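Mandelate racemase / muconate lactonizing enzyme family protein (Agrobacterium tumefaciens, PDB 4DXK) belongs to the mandelate racemase subgroup of the enolase superfamily and probably carries out a metal-assisted reaction on a carboxylate substrate, perhaps as a racemase or lyase. Local coordinates at residues W240-I245 against V287-I292; S251-Y256 against A262-S267; S293-G296 against E300-K303. One frame throughout, in Å; residues are numbered along the deposited sequence. Where two conformers were deposited one is given.

Contact 1: residues W240-I245 against V287-I292. With NA (sodium ion), chain C.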
loop_
_atom_site.group_PDB
_atom_site.type_symbol
_atom_site.label_atom_id
_atom_site.label_comp_id
_atom_site.label_asym_id
_atom_site.label_seq_id
_atom_site.Cartn_x
_atom_site.Cartn_y
_atom_site.Cartn_z
ATOM N N TRP A 240 -13.656 -25.130 -6.273
ATOM C CA TRP A 240 -12.765 -24.499 -5.305
ATOM C C TRP A 240 -11.462 -25.266 -5.213
ATOM O O TRP A 240 -11.410 -26.443 -5.585
ATOM C CB TRP A 240 -13.451 -24.297 -3.948
ATOM C CG TRP A 240 -13.611 -25.457 -2.980
ATOM C CD1 TRP A 240 -12.691 -26.422 -2.635
ATOM C CD2 TRP A 240 -14.757 -25.686 -2.152
ATOM N NE1 TRP A 240 -13.213 -27.240 -1.649
ATOM C CE2 TRP A 240 -14.473 -26.797 -1.333
ATOM C CE3 TRP A 240 -16.001 -25.061 -2.032
ATOM C CZ2 TRP A 240 -15.404 -27.305 -0.416
ATOM C CZ3 TRP A 240 -16.905 -25.547 -1.104
ATOM C CH2 TRP A 240 -16.604 -26.660 -0.314
ATOM N N HIS A 241 -10.416 -24.592 -4.744
ATOM C CA HIS A 241 -9.105 -25.196 -4.532
ATOM C C HIS A 241 -8.798 -25.084 -3.057
ATOM O O HIS A 241 -8.516 -23.989 -2.544
ATOM C CB HIS A 241 -8.032 -24.496 -5.368
ATOM C CG HIS A 241 -8.169 -24.740 -6.838
ATOM N ND1 HIS A 241 -7.357 -24.132 -7.774
ATOM C CD2 HIS A 241 -9.021 -25.525 -7.540
ATOM C CE1 HIS A 241 -7.707 -24.528 -8.986
ATOM N NE2 HIS A 241 -8.720 -25.369 -8.872
ATOM N N GLU A 242 -8.889 -26.215 -2.368
ATOM C CA GLU A 242 -8.852 -26.245 -0.911
ATOM C C GLU A 242 -7.451 -26.532 -0.399
ATOM O O GLU A 242 -6.796 -27.493 -0.829
ATOM C CB GLU A 242 -9.829 -27.307 -0.411
ATOM C CG GLU A 242 -9.951 -27.409 1.107
ATOM C CD GLU A 242 -11.055 -28.363 1.525
ATOM O OE1 GLU A 242 -11.958 -28.644 0.711
ATOM O OE2 GLU A 242 -11.018 -28.864 2.671
ATOM N N ASP A 243 -6.999 -25.696 0.531
ATOM C CA ASP A 243 -5.691 -25.850 1.166
ATOM C C ASP A 243 -4.582 -26.127 0.146
ATOM O O ASP A 243 -3.855 -27.113 0.256
ATOM C CB ASP A 243 -5.767 -26.923 2.256
ATOM C CG ASP A 243 -6.585 -26.474 3.443
ATOM O OD1 ASP A 243 -6.614 -25.261 3.690
ATOM O OD2 ASP A 243 -7.196 -27.317 4.125
ATOM N N PRO A 244 -4.428 -25.230 -0.840
ATOM C CA PRO A 244 -3.425 -25.477 -1.883
ATOM C C PRO A 244 -1.988 -25.444 -1.372
ATOM O O PRO A 244 -1.111 -26.067 -1.983
ATOM C CB PRO A 244 -3.659 -24.328 -2.864
ATOM C CG PRO A 244 -4.292 -23.237 -2.029
ATOM C CD PRO A 244 -5.176 -23.979 -1.080
ATOM N N ILE A 245 -1.759 -24.701 -0.290
ATOM C CA ILE A 245 -0.463 -24.594 0.368
ATOM C C ILE A 245 -0.705 -24.672 1.873
ATOM O O ILE A 245 -1.847 -24.652 2.318
ATOM C CB ILE A 245 0.284 -23.276 0.012
ATOM C CG1 ILE A 245 -0.507 -22.053 0.502
ATOM C CG2 ILE A 245 0.594 -23.190 -1.491
ATOM C CD1 ILE A 245 0.289 -20.752 0.415
ATOM N N VAL A 287 -13.865 -19.374 -0.326
ATOM C CA VAL A 287 -14.768 -20.145 0.511
ATOM C C VAL A 287 -14.108 -20.305 1.872
ATOM O O VAL A 287 -12.971 -20.790 1.968
ATOM C CB VAL A 287 -15.064 -21.519 -0.088
ATOM C CG1 VAL A 287 -16.038 -22.271 0.800
ATOM C CG2 VAL A 287 -15.627 -21.367 -1.499
ATOM N N VAL A 288 -14.796 -19.860 2.919
ATOM C CA VAL A 288 -14.257 -19.916 4.269
ATOM C C VAL A 288 -14.607 -21.272 4.865
ATOM O O VAL A 288 -15.773 -21.579 5.146
ATOM C CB VAL A 288 -14.761 -18.740 5.123
ATOM C CG1 VAL A 288 -14.322 -18.894 6.581
ATOM C CG2 VAL A 288 -14.265 -17.413 4.532
ATOM N N MET A 289 -13.574 -22.095 5.030
ATOM C CA MET A 289 -13.715 -23.444 5.567
ATOM C C MET A 289 -13.287 -23.435 7.007
ATOM O O MET A 289 -12.362 -22.723 7.391
ATOM C CB MET A 289 -12.807 -24.419 4.831
ATOM C CG MET A 289 -12.748 -24.188 3.379
ATOM S SD MET A 289 -14.239 -24.656 2.492
ATOM C CE MET A 289 -14.308 -26.423 2.814
ATOM N N LEU A 290 -13.956 -24.249 7.807
ATOM C CA LEU A 290 -13.567 -24.406 9.198
ATOM C C LEU A 290 -14.007 -25.792 9.637
ATOM O O LEU A 290 -14.865 -26.401 8.994
ATOM C CB LEU A 290 -14.202 -23.318 10.067
ATOM C CG LEU A 290 -15.723 -23.164 10.064
ATOM C CD1 LEU A 290 -16.409 -24.179 10.964
ATOM C CD2 LEU A 290 -16.109 -21.759 10.496
ATOM N N ASP A 291 -13.417 -26.286 10.718
ATOM C CA ASP A 291 -13.898 -27.482 11.381
ATOM C C ASP A 291 -14.202 -27.075 12.808
ATOM O O ASP A 291 -13.313 -26.607 13.526
ATOM C CB ASP A 291 -12.829 -28.582 11.317
ATOM C CG ASP A 291 -13.271 -29.874 11.976
ATOM O OD1 ASP A 291 -13.659 -29.815 13.163
ATOM O OD2 ASP A 291 -13.247 -30.939 11.315
ATOM N N ILE A 292 -15.462 -27.227 13.215
ATOM C CA ILE A 292 -15.889 -26.741 14.515
ATOM C C ILE A 292 -15.124 -27.377 15.669
ATOM O O ILE A 292 -14.997 -26.773 16.730
ATOM C CB ILE A 292 -17.402 -26.945 14.729
ATOM C CG1 ILE A 292 -17.771 -28.419 14.657
ATOM C CG2 ILE A 292 -18.210 -26.132 13.721
ATOM C CD1 ILE A 292 -19.213 -28.661 15.013
HETATM NA NA NA C . -10.081 -30.755 3.632
HETATM O O HOH W 1 -7.954 -29.812 3.577
HETATM O O HOH W 2 -9.094 -32.618 4.686
#
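The indole of W240 meets V287 and M289 inside the beta/alpha barrel of this enolase-superfamily protein, where strand 264-266 separates strands 240-242 and 287-290. The two strand axes approach no closer than 9.3 Å, which is why the contact is made by side chains and not by backbone. With chi1 of W240 at 78°, its six-membered ring lies toward V287 and M289. The V287 side chain crosses that of W240 at about a right angle, with CG2 3.8 Å from W240 CE3 and CG1 close to both CE3 and CZ3. M289 was deposited in two conformers. In one of them, bends at chi2 and chi3 bring SD over one face of the indole, 4.3 Å from the centroid of the six-membered ring and 17° off its normal, a Met-aromatic contact, and M289 CE comes within 3.5 Å of W240 CZ2. Both approaches hold for that conformer alone and are doubtful, because its SD also sits too close to S265 OG. Y118 meets the indole edge-to-face. The glutamate chain of E242 is extended, which carries its carboxylate past the indole to the metal. E242 OE1 accepts W240 NE1 at 3.0 Å on its anti side, a bent bond (139°) with the acceptor tilted out of the indole plane, and K172 adds a salt bridge to the same oxygen, which should limit the carboxylate's rotation. The sodium ion is also bound by E216 and E268. E242 OE2 lies 2.3 Å from the metal, and water 1, another ligand, donates to D243 OD2 at 2.7 Å.

Contact 2: residues S251-Y256 against A262-S267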
loop_
_atom_site.group_PDB
_atom_site.type_symbol
_atom_site.label_atom_id
_atom_site.label_comp_id
_atom_site.label_asym_id
_atom_site.label_seq_id
_atom_site.Cartn_x
_atom_site.Cartn_y
_atom_site.Cartn_z
ATOM N N SER A 251 -0.139 -14.604 3.925
ATOM C CA SER A 251 0.113 -13.635 2.864
ATOM C C SER A 251 0.524 -14.306 1.540
ATOM O O SER A 251 0.296 -13.744 0.471
ATOM C CB SER A 251 1.132 -12.584 3.303
ATOM O OG SER A 251 2.387 -13.179 3.553
ATOM N N SER A 252 1.089 -15.510 1.600
ATOM C CA SER A 252 1.400 -16.250 0.378
ATOM C C SER A 252 0.176 -16.508 -0.508
ATOM O O SER A 252 0.306 -16.695 -1.721
ATOM C CB SER A 252 2.066 -17.587 0.690
ATOM O OG SER A 252 3.390 -17.405 1.148
ATOM N N LEU A 253 -1.011 -16.521 0.088
ATOM C CA LEU A 253 -2.231 -16.794 -0.675
ATOM C C LEU A 253 -2.534 -15.724 -1.724
ATOM O O LEU A 253 -3.207 -16.003 -2.713
ATOM C CB LEU A 253 -3.429 -16.960 0.258
ATOM C CG LEU A 253 -3.340 -18.153 1.201
ATOM C CD1 LEU A 253 -4.527 -18.146 2.135
ATOM C CD2 LEU A 253 -3.288 -19.453 0.426
ATOM N N THR A 254 -2.024 -14.510 -1.549
ATOM C CA THR A 254 -2.322 -13.461 -2.526
ATOM C C THR A 254 -1.765 -13.805 -3.905
ATOM O O THR A 254 -2.402 -13.573 -4.936
ATOM C CB THR A 254 -1.828 -12.080 -2.063
ATOM O OG1 THR A 254 -0.397 -12.053 -2.053
ATOM C CG2 THR A 254 -2.350 -11.787 -0.672
ATOM N N ARG A 255 -0.583 -14.391 -3.931
ATOM C CA ARG A 255 -0.014 -14.777 -5.207
ATOM C C ARG A 255 -0.739 -15.952 -5.828
ATOM O O ARG A 255 -0.898 -16.014 -7.049
ATOM C CB ARG A 255 1.450 -15.088 -5.044
ATOM C CG ARG A 255 2.205 -13.846 -4.660
ATOM C CD ARG A 255 3.647 -14.123 -4.535
ATOM N NE ARG A 255 4.220 -14.610 -5.785
ATOM C CZ ARG A 255 5.496 -14.952 -5.885
ATOM N NH1 ARG A 255 6.270 -14.858 -4.815
ATOM N NH2 ARG A 255 5.989 -15.393 -7.035
ATOM N N TYR A 256 -1.190 -16.880 -4.990
ATOM C CA TYR A 256 -1.951 -18.012 -5.483
ATOM C C TYR A 256 -3.257 -17.529 -6.108
ATOM O O TYR A 256 -3.629 -17.952 -7.205
ATOM C CB TYR A 256 -2.228 -18.995 -4.347
ATOM C CG TYR A 256 -2.931 -20.238 -4.832
ATOM C CD1 TYR A 256 -2.212 -21.325 -5.304
ATOM C CD2 TYR A 256 -4.316 -20.314 -4.844
ATOM C CE1 TYR A 256 -2.856 -22.463 -5.774
ATOM C CE2 TYR A 256 -4.969 -21.446 -5.314
ATOM C CZ TYR A 256 -4.235 -22.519 -5.766
ATOM O OH TYR A 256 -4.886 -23.640 -6.231
ATOM N N ALA A 262 -9.975 -20.907 -9.719
ATOM C CA ALA A 262 -11.038 -21.196 -8.762
ATOM C C ALA A 262 -10.714 -20.490 -7.453
ATOM O O ALA A 262 -9.534 -20.291 -7.135
ATOM C CB ALA A 262 -11.138 -22.697 -8.530
ATOM N N PRO A 263 -11.747 -20.140 -6.672
ATOM C CA PRO A 263 -11.483 -19.528 -5.370
ATOM C C PRO A 263 -10.749 -20.485 -4.446
ATOM O O PRO A 263 -10.895 -21.717 -4.540
ATOM C CB PRO A 263 -12.885 -19.243 -4.816
ATOM C CG PRO A 263 -13.788 -20.177 -5.555
ATOM C CD PRO A 263 -13.190 -20.289 -6.931
ATOM N N ILE A 264 -9.961 -19.905 -3.548
ATOM C CA ILE A 264 -9.310 -20.656 -2.492
ATOM C C ILE A 264 -10.340 -21.057 -1.450
ATOM O O ILE A 264 -11.122 -20.222 -0.979
ATOM C CB ILE A 264 -8.242 -19.788 -1.807
ATOM C CG1 ILE A 264 -7.148 -19.407 -2.804
ATOM C CG2 ILE A 264 -7.638 -20.500 -0.602
ATOM C CD1 ILE A 264 -6.229 -18.318 -2.296
ATOM N N SER A 265 -10.327 -22.324 -1.074
ATOM C CA SER A 265 -11.076 -22.802 0.066
ATOM C C SER A 265 -10.079 -22.960 1.216
ATOM O O SER A 265 -9.106 -23.713 1.106
ATOM C CB SER A 265 -11.716 -24.135 -0.312
ATOM O OG SER A 265 -12.240 -24.826 0.778
ATOM N N ALA A 266 -10.286 -22.215 2.296
ATOM C CA ALA A 266 -9.339 -22.168 3.406
ATOM C C ALA A 266 -10.091 -21.770 4.668
ATOM O O ALA A 266 -10.950 -20.883 4.596
ATOM C CB ALA A 266 -8.242 -21.144 3.121
ATOM N N SER A 267 -9.826 -22.406 5.814
ATOM C CA SER A 267 -9.110 -23.677 5.935
ATOM C C SER A 267 -9.549 -24.371 7.218
ATOM O O SER A 267 -9.523 -23.765 8.296
ATOM C CB SER A 267 -7.595 -23.495 6.005
ATOM O OG SER A 267 -6.965 -24.755 6.224
#
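I264 reaches from strand 264-266 to L253 and Y256 on helix 253-259, and its side chain makes every close approach. Its CB already points at the helix. There the chain branches: CG2 lies anti to the backbone N, while CG1 lies beside that N and anti to the carbonyl carbon (chi1 -63°), the branch that heads for the helix. CG1 comes against the tyrosine first, 3.6 Å from Y256 CD2 and 3.9 Å from Y256 CE2. It approaches the ring obliquely. With chi2 near 167° the chain runs on extended, and CD1 ends in the notch between the two helix residues. This methyl is 3.8 Å from Y256 CD2, and on its other partner it meets both backbone and side chain, with L253 O at 3.8 Å and L253 CB at 4.0 Å. The leucine CD2 is a little farther off, so it is the base of that side chain that receives the methyl. The ring of Y256 continues past the isoleucine until OH hydrogen-bonds H241 ND1 on strand 240-242. That bond fixes the far end of a ring that also packs on A226, M227 and A230 of helix 223-232. L279 of helix 272-281 touches both L253 and A266. The contact is thus largely apolar and buried between a strand and the helix before it, the layer in which a beta-alpha-beta unit of an enolase-type barrel seats its helix against the next parallel strand.

Contact 3: residues S293-G296 against E300-K303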
loop_
_atom_site.group_PDB
_atom_site.type_symbol
_atom_site.label_atom_id
_atom_site.label_comp_id
_atom_site.label_asym_id
_atom_site.label_seq_id
_atom_site.Cartn_x
_atom_site.Cartn_y
_atom_site.Cartn_z
ATOM N N SER A 293 -14.621 -28.591 15.461
ATOM C CA SER A 293 -13.873 -29.305 16.498
ATOM C C SER A 293 -12.378 -28.997 16.498
ATOM O O SER A 293 -11.644 -29.509 17.355
ATOM C CB SER A 293 -14.094 -30.820 16.404
ATOM O OG SER A 293 -13.378 -31.410 15.335
ATOM N N TRP A 294 -11.936 -28.184 15.533
ATOM C CA TRP A 294 -10.530 -27.813 15.381
ATOM C C TRP A 294 -10.314 -26.303 15.506
ATOM O O TRP A 294 -9.166 -25.869 15.547
ATOM C CB TRP A 294 -9.985 -28.266 14.016
ATOM C CG TRP A 294 -9.969 -29.752 13.799
ATOM C CD1 TRP A 294 -10.112 -30.723 14.751
ATOM C CD2 TRP A 294 -9.841 -30.438 12.541
ATOM N NE1 TRP A 294 -10.062 -31.964 14.165
ATOM C CE2 TRP A 294 -9.891 -31.820 12.813
ATOM C CE3 TRP A 294 -9.649 -30.020 11.217
ATOM C CZ2 TRP A 294 -9.778 -32.787 11.810
ATOM C CZ3 TRP A 294 -9.546 -30.980 10.222
ATOM C CH2 TRP A 294 -9.602 -32.345 10.524
ATOM N N CYS A 295 -11.392 -25.505 15.541
ATOM C CA CYS A 295 -11.263 -24.052 15.384
ATOM C C CYS A 295 -11.663 -23.247 16.601
ATOM O O CYS A 295 -11.596 -22.018 16.556
ATOM C CB CYS A 295 -12.088 -23.561 14.183
ATOM S SG CYS A 295 -13.868 -23.510 14.470
ATOM N N GLY A 296 -12.118 -23.919 17.656
ATOM C CA GLY A 296 -12.636 -23.230 18.831
ATOM C C GLY A 296 -14.120 -23.458 19.093
ATOM O O GLY A 296 -14.748 -22.704 19.843
ATOM N N GLU A 300 -16.517 -20.173 18.347
ATOM C CA GLU A 300 -15.705 -19.460 17.364
ATOM C C GLU A 300 -16.306 -19.579 15.976
ATOM O O GLU A 300 -16.328 -18.589 15.236
ATOM C CB GLU A 300 -14.242 -19.925 17.356
ATOM C CG GLU A 300 -13.463 -19.459 18.577
ATOM C CD GLU A 300 -13.429 -17.938 18.720
ATOM O OE1 GLU A 300 -13.069 -17.234 17.752
ATOM O OE2 GLU A 300 -13.740 -17.437 19.822
ATOM N N ALA A 301 -16.815 -20.757 15.612
ATOM C CA ALA A 301 -17.307 -20.986 14.261
ATOM C C ALA A 301 -18.442 -20.052 13.882
ATOM O O ALA A 301 -18.493 -19.555 12.756
ATOM C CB ALA A 301 -17.718 -22.427 14.077
ATOM N N ARG A 302 -19.371 -19.812 14.807
ATOM C CA ARG A 302 -20.514 -18.973 14.480
ATOM C C ARG A 302 -20.059 -17.540 14.202
ATOM O O ARG A 302 -20.646 -16.828 13.380
ATOM C CB ARG A 302 -21.597 -19.037 15.583
ATOM C CG ARG A 302 -21.281 -18.306 16.876
ATOM C CD ARG A 302 -22.166 -18.816 18.003
ATOM N NE ARG A 302 -22.019 -18.108 19.265
ATOM C CZ ARG A 302 -22.971 -17.361 19.812
ATOM N NH1 ARG A 302 -24.130 -17.172 19.185
ATOM N NH2 ARG A 302 -22.758 -16.788 20.988
ATOM N N LYS A 303 -19.022 -17.108 14.904
ATOM C CA LYS A 303 -18.509 -15.755 14.757
ATOM C C LYS A 303 -17.671 -15.648 13.482
ATOM O O LYS A 303 -17.699 -14.624 12.797
ATOM C CB LYS A 303 -17.714 -15.369 16.008
ATOM C CG LYS A 303 -18.590 -15.391 17.260
ATOM C CD LYS A 303 -17.814 -15.319 18.561
ATOM C CE LYS A 303 -18.755 -15.626 19.729
ATOM N NZ LYS A 303 -18.025 -15.582 21.027
#
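G296 O accepts the backbone N of E300 at 3.4 Å, a weak but fairly straight bond (162°) that spans four residues at the start of helix 297-310. Beside it, C295 O faces aliphatic carbon, with E300 CB at 3.5 Å and E300 CG close behind. With the glutamate CG anti to its own carbonyl carbon (chi1 -72°), CG lies near both G296 O and C295 O. E300 CG also passes 3.9 Å from G296 CA, an approach made possible by the lack of a side chain at that residue, whose phi of 115° belongs to the left-handed half of the map. C295 SG in turn packs against A301 CB at 4.0 Å. One shell out, the glutamate bends at chi2 and its end leads away from the loop, where OE2 forms a salt bridge with R273 of helix 272-281. The loop has its own anchors: G296 N bonds S85 OG of helix 79-99, and W294 NE1 is taken by F35 O. Since S85 and F35 fall within the N-terminal family region, the loop sits where that part of the protein meets the barrel. The chemistry implies a division of labour within E300: its backbone N and the methylenes of its side chain, together with the methyl of A301, seat the first turns of the helix on the loop through weak and mostly apolar contacts, while the carboxylate turns elsewhere and has its charge balanced by R273.

Overall arrangement
Following the chain from the N terminus, the first half of contact 1 comes at 240-245. Contact 2 then opens at 251-256 and closes at 262-267, a short loop lying wholly within the longer one that contact 1 completes at 287-292. Contact 3 comes next in series, from 293-296 to 300-303, and ties the loop after strand 287-290 to the start of helix 297-310. Contacts 1 and 2 touch directly: S265 N hydrogen-bonds H241 O at 2.9 Å, and D243 OD1 and S267 OG form a second hydrogen bond at 2.6 Å. Contact 3 joins contact 1 through A301, on which L290 and I292 pack. Contacts 2 and 3 do not touch.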